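Organic hydroperoxide resistance protein (Legionella pneumophila, PDB 6MJN) probably reduces organic hydroperoxides, as in other OsmC/Ohr-type thiol-dependent peroxidases, protecting the bacterium against oxidative damage. Local coordinates at residues 68-73 with 80-85. Sequence-based numbering, arbitrary orientation.
Sequences AIRHVA and LEDVSM
Ile-69 reaches from the helix to three apolar side chains of 80-85 with its two methyl ends. With CG1 beside the backbone N (chi1 -66°), CG2 lies anti to it and meets Leu-80 CD1 at 3.7 Å, the two side chains crossing at about a right angle. Its CD1 touches Val-83 CG2 at 3.9 Å and, farther along the strand, Met-85 SD at 3.8 Å. One turn on, Ala-73 sets its CB against Leu-80 CG at 3.6 Å, where the backbones come closest; Leu-120 and Ala-124 of helix 114-125 add to this apolar layer. The arrangement belongs to the alpha+beta OsmC fold: helix 53-76 turns back through a short connection into strand 82-93 and packs on its sheet, the segment axes 9.6 Å apart and nearly antiparallel at 150°. Past Asp-82, the strand pairs with the second subunit, continuing the sheet across the dimer. Beside this layer, extended Arg-70 lays one guanidinium face over Val-83 CG1, 3.5 Å from CZ. At its edge, NH2 makes a weak salt-bridging hydrogen bond to Asp-82 OD1 (3.4 Å), the planes tilted 45° apart; the same NH2 has a stronger salt-bridge partner in Glu-66. OD1 weakly accepts Val-83 N at 2.8 Å.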
ATOM      1  N   ALA B  68     -10.346  -7.311  -8.004  1.00 34.55           N
ATOM      2  CA  ALA B  68     -10.010  -7.601  -9.397  1.00 34.63           C
ATOM      3  C   ALA B  68     -10.500  -8.984  -9.822  1.00 37.14           C
ATOM      4  O   ALA B  68     -10.912  -9.175 -10.974  1.00 32.51           O
ATOM      5  CB  ALA B  68      -8.504  -7.484  -9.613  1.00 32.45           C
ATOM      6  N   ILE B  69     -10.433  -9.962  -8.913  1.00 31.91           N
ATOM      7  CA  ILE B  69     -11.049 -11.266  -9.163  1.00 33.84           C
ATOM      8  C   ILE B  69     -12.541 -11.106  -9.430  1.00 34.74           C
ATOM      9  O   ILE B  69     -13.082 -11.651 -10.401  1.00 35.90           O
ATOM     10  CB  ILE B  69     -10.801 -12.221  -7.980  1.00 29.90           C
ATOM     11  CG1 ILE B  69      -9.312 -12.556  -7.854  1.00 33.90           C
ATOM     12  CG2 ILE B  69     -11.656 -13.489  -8.149  1.00 34.62           C
ATOM     13  CD1 ILE B  69      -8.979 -13.479  -6.634  1.00 34.21           C
ATOM     14  N   ARG B  70     -13.240 -10.384  -8.549  1.00 37.65           N
ATOM     15  CA  ARG B  70     -14.675 -10.206  -8.744  1.00 44.42           C
ATOM     16  C   ARG B  70     -14.963  -9.483 -10.055  1.00 41.82           C
ATOM     17  O   ARG B  70     -15.934  -9.808 -10.749  1.00 43.30           O
ATOM     18  CB  ARG B  70     -15.287  -9.459  -7.555  1.00 43.94           C
ATOM     19  CG  ARG B  70     -15.219 -10.241  -6.256  1.00 43.97           C
ATOM     20  CD  ARG B  70     -15.990  -9.579  -5.127  1.00 52.66           C
ATOM     21  NE  ARG B  70     -15.784 -10.261  -3.850  1.00 53.19           N
ATOM     22  CZ  ARG B  70     -16.577 -11.218  -3.368  1.00 57.02           C
ATOM     23  NH1 ARG B  70     -17.645 -11.618  -4.051  1.00 56.47           N
ATOM     24  NH2 ARG B  70     -16.301 -11.776  -2.193  1.00 58.69           N
ATOM     25  N   HIS B  71     -14.108  -8.526 -10.433  1.00 39.95           N
ATOM     26  CA  HIS B  71     -14.353  -7.762 -11.657  1.00 40.80           C
ATOM     27  C   HIS B  71     -14.182  -8.633 -12.900  1.00 42.55           C
ATOM     28  O   HIS B  71     -15.029  -8.624 -13.801  1.00 44.47           O
ATOM     29  CB  HIS B  71     -13.416  -6.548 -11.707  1.00 42.70           C
ATOM     30  CG  HIS B  71     -13.427  -5.832 -13.023  1.00 54.62           C
ATOM     31  ND1 HIS B  71     -14.411  -4.934 -13.373  1.00 59.13           N
ATOM     32  CD2 HIS B  71     -12.578  -5.887 -14.078  1.00 53.17           C
ATOM     33  CE1 HIS B  71     -14.169  -4.465 -14.586  1.00 61.28           C
ATOM     34  NE2 HIS B  71     -13.066  -5.032 -15.038  1.00 58.00           N
ATOM     35  N   VAL B  72     -13.082  -9.386 -12.971  1.00 39.40           N
ATOM     36  CA  VAL B  72     -12.867 -10.264 -14.117  1.00 41.52           C
ATOM     37  C   VAL B  72     -13.996 -11.285 -14.233  1.00 43.93           C
ATOM     38  O   VAL B  72     -14.488 -11.566 -15.329  1.00 45.81           O
ATOM     39  CB  VAL B  72     -11.492 -10.950 -14.008  1.00 41.82           C
ATOM     40  CG1 VAL B  72     -11.363 -12.063 -15.050  1.00 42.05           C
ATOM     41  CG2 VAL B  72     -10.390  -9.934 -14.182  1.00 46.10           C
ATOM     42  N   ALA B  73     -14.437 -11.845 -13.107  1.00 38.70           N
ATOM     43  CA  ALA B  73     -15.483 -12.864 -13.163  1.00 40.08           C
ATOM     44  C   ALA B  73     -16.790 -12.279 -13.678  1.00 46.05           C
ATOM     45  O   ALA B  73     -17.526 -12.942 -14.418  1.00 47.01           O
ATOM     46  CB  ALA B  73     -15.684 -13.490 -11.783  1.00 45.40           C
ATOM     47  N   LEU B  80     -18.730 -17.279 -10.187  1.00 62.94           N
ATOM     48  CA  LEU B  80     -18.116 -17.150  -8.870  1.00 56.42           C
ATOM     49  C   LEU B  80     -19.176 -17.126  -7.789  1.00 54.37           C
ATOM     50  O   LEU B  80     -20.085 -16.292  -7.818  1.00 65.55           O
ATOM     51  CB  LEU B  80     -17.299 -15.862  -8.767  1.00 54.83           C
ATOM     52  CG  LEU B  80     -15.845 -15.905  -9.170  1.00 63.14           C
ATOM     53  CD1 LEU B  80     -15.059 -14.929  -8.313  1.00 63.16           C
ATOM     54  CD2 LEU B  80     -15.347 -17.302  -9.002  1.00 76.46           C
ATOM     55  N   GLU B  81     -19.046 -18.015  -6.813  1.00 48.40           N
ATOM     56  CA  GLU B  81     -19.938 -17.927  -5.667  1.00 58.70           C
ATOM     57  C   GLU B  81     -19.351 -17.022  -4.591  1.00 57.16           C
ATOM     58  O   GLU B  81     -20.013 -16.082  -4.144  1.00 70.37           O
ATOM     59  CB  GLU B  81     -20.233 -19.324  -5.107  1.00 62.01           C
ATOM     60  CG  GLU B  81     -20.863 -20.276  -6.109  1.00 71.49           C
ATOM     61  CD  GLU B  81     -21.109 -21.655  -5.522  1.00 82.02           C
ATOM     62  OE1 GLU B  81     -21.059 -21.792  -4.281  1.00 80.62           O
ATOM     63  OE2 GLU B  81     -21.349 -22.603  -6.300  1.00 92.02           O
ATOM     64  N   ASP B  82     -18.111 -17.281  -4.182  1.00 56.77           N
ATOM     65  CA  ASP B  82     -17.453 -16.472  -3.163  1.00 54.12           C
ATOM     66  C   ASP B  82     -15.950 -16.440  -3.431  1.00 49.36           C
ATOM     67  O   ASP B  82     -15.410 -17.260  -4.178  1.00 55.68           O
ATOM     68  CB  ASP B  82     -17.743 -17.013  -1.755  1.00 54.84           C
ATOM     69  CG  ASP B  82     -17.484 -15.988  -0.665  1.00 78.30           C
ATOM     70  OD1 ASP B  82     -17.254 -14.801  -0.990  1.00 75.48           O
ATOM     71  OD2 ASP B  82     -17.509 -16.373   0.524  1.00 80.39           O
ATOM     72  N   VAL B  83     -15.281 -15.465  -2.822  1.00 47.15           N
ATOM     73  CA  VAL B  83     -13.826 -15.392  -2.866  1.00 42.97           C
ATOM     74  C   VAL B  83     -13.350 -14.692  -1.602  1.00 46.88           C
ATOM     75  O   VAL B  83     -13.967 -13.728  -1.139  1.00 48.53           O
ATOM     76  CB  VAL B  83     -13.326 -14.663  -4.136  1.00 55.17           C
ATOM     77  CG1 VAL B  83     -13.907 -13.265  -4.217  1.00 57.02           C
ATOM     78  CG2 VAL B  83     -11.800 -14.576  -4.148  1.00 49.72           C
ATOM     79  N   SER B  84     -12.261 -15.194  -1.032  1.00 41.09           N
ATOM     80  CA  SER B  84     -11.513 -14.438  -0.043  1.00 43.34           C
ATOM     81  C   SER B  84     -10.060 -14.395  -0.484  1.00 37.26           C
ATOM     82  O   SER B  84      -9.595 -15.235  -1.262  1.00 42.51           O
ATOM     83  CB  SER B  84     -11.640 -15.043   1.356  1.00 47.80           C
ATOM     84  OG  SER B  84     -11.069 -16.325   1.397  1.00 52.99           O
ATOM     85  N   MET B  85      -9.333 -13.420   0.053  1.00 31.92           N
ATOM     86  CA  MET B  85      -7.992 -13.121  -0.403  1.00 32.34           C
ATOM     87  C   MET B  85      -7.068 -12.959   0.797  1.00 34.08           C
ATOM     88  O   MET B  85      -7.373 -12.194   1.718  1.00 37.62           O
ATOM     89  CB  MET B  85      -8.009 -11.835  -1.228  1.00 31.63           C
ATOM     90  CG  MET B  85      -6.887 -11.711  -2.189  1.00 38.87           C
ATOM     91  SD  MET B  85      -6.920 -13.028  -3.423  1.00 39.93           S
ATOM     92  CE  MET B  85      -5.131 -13.154  -3.508  1.00 30.10           C
TER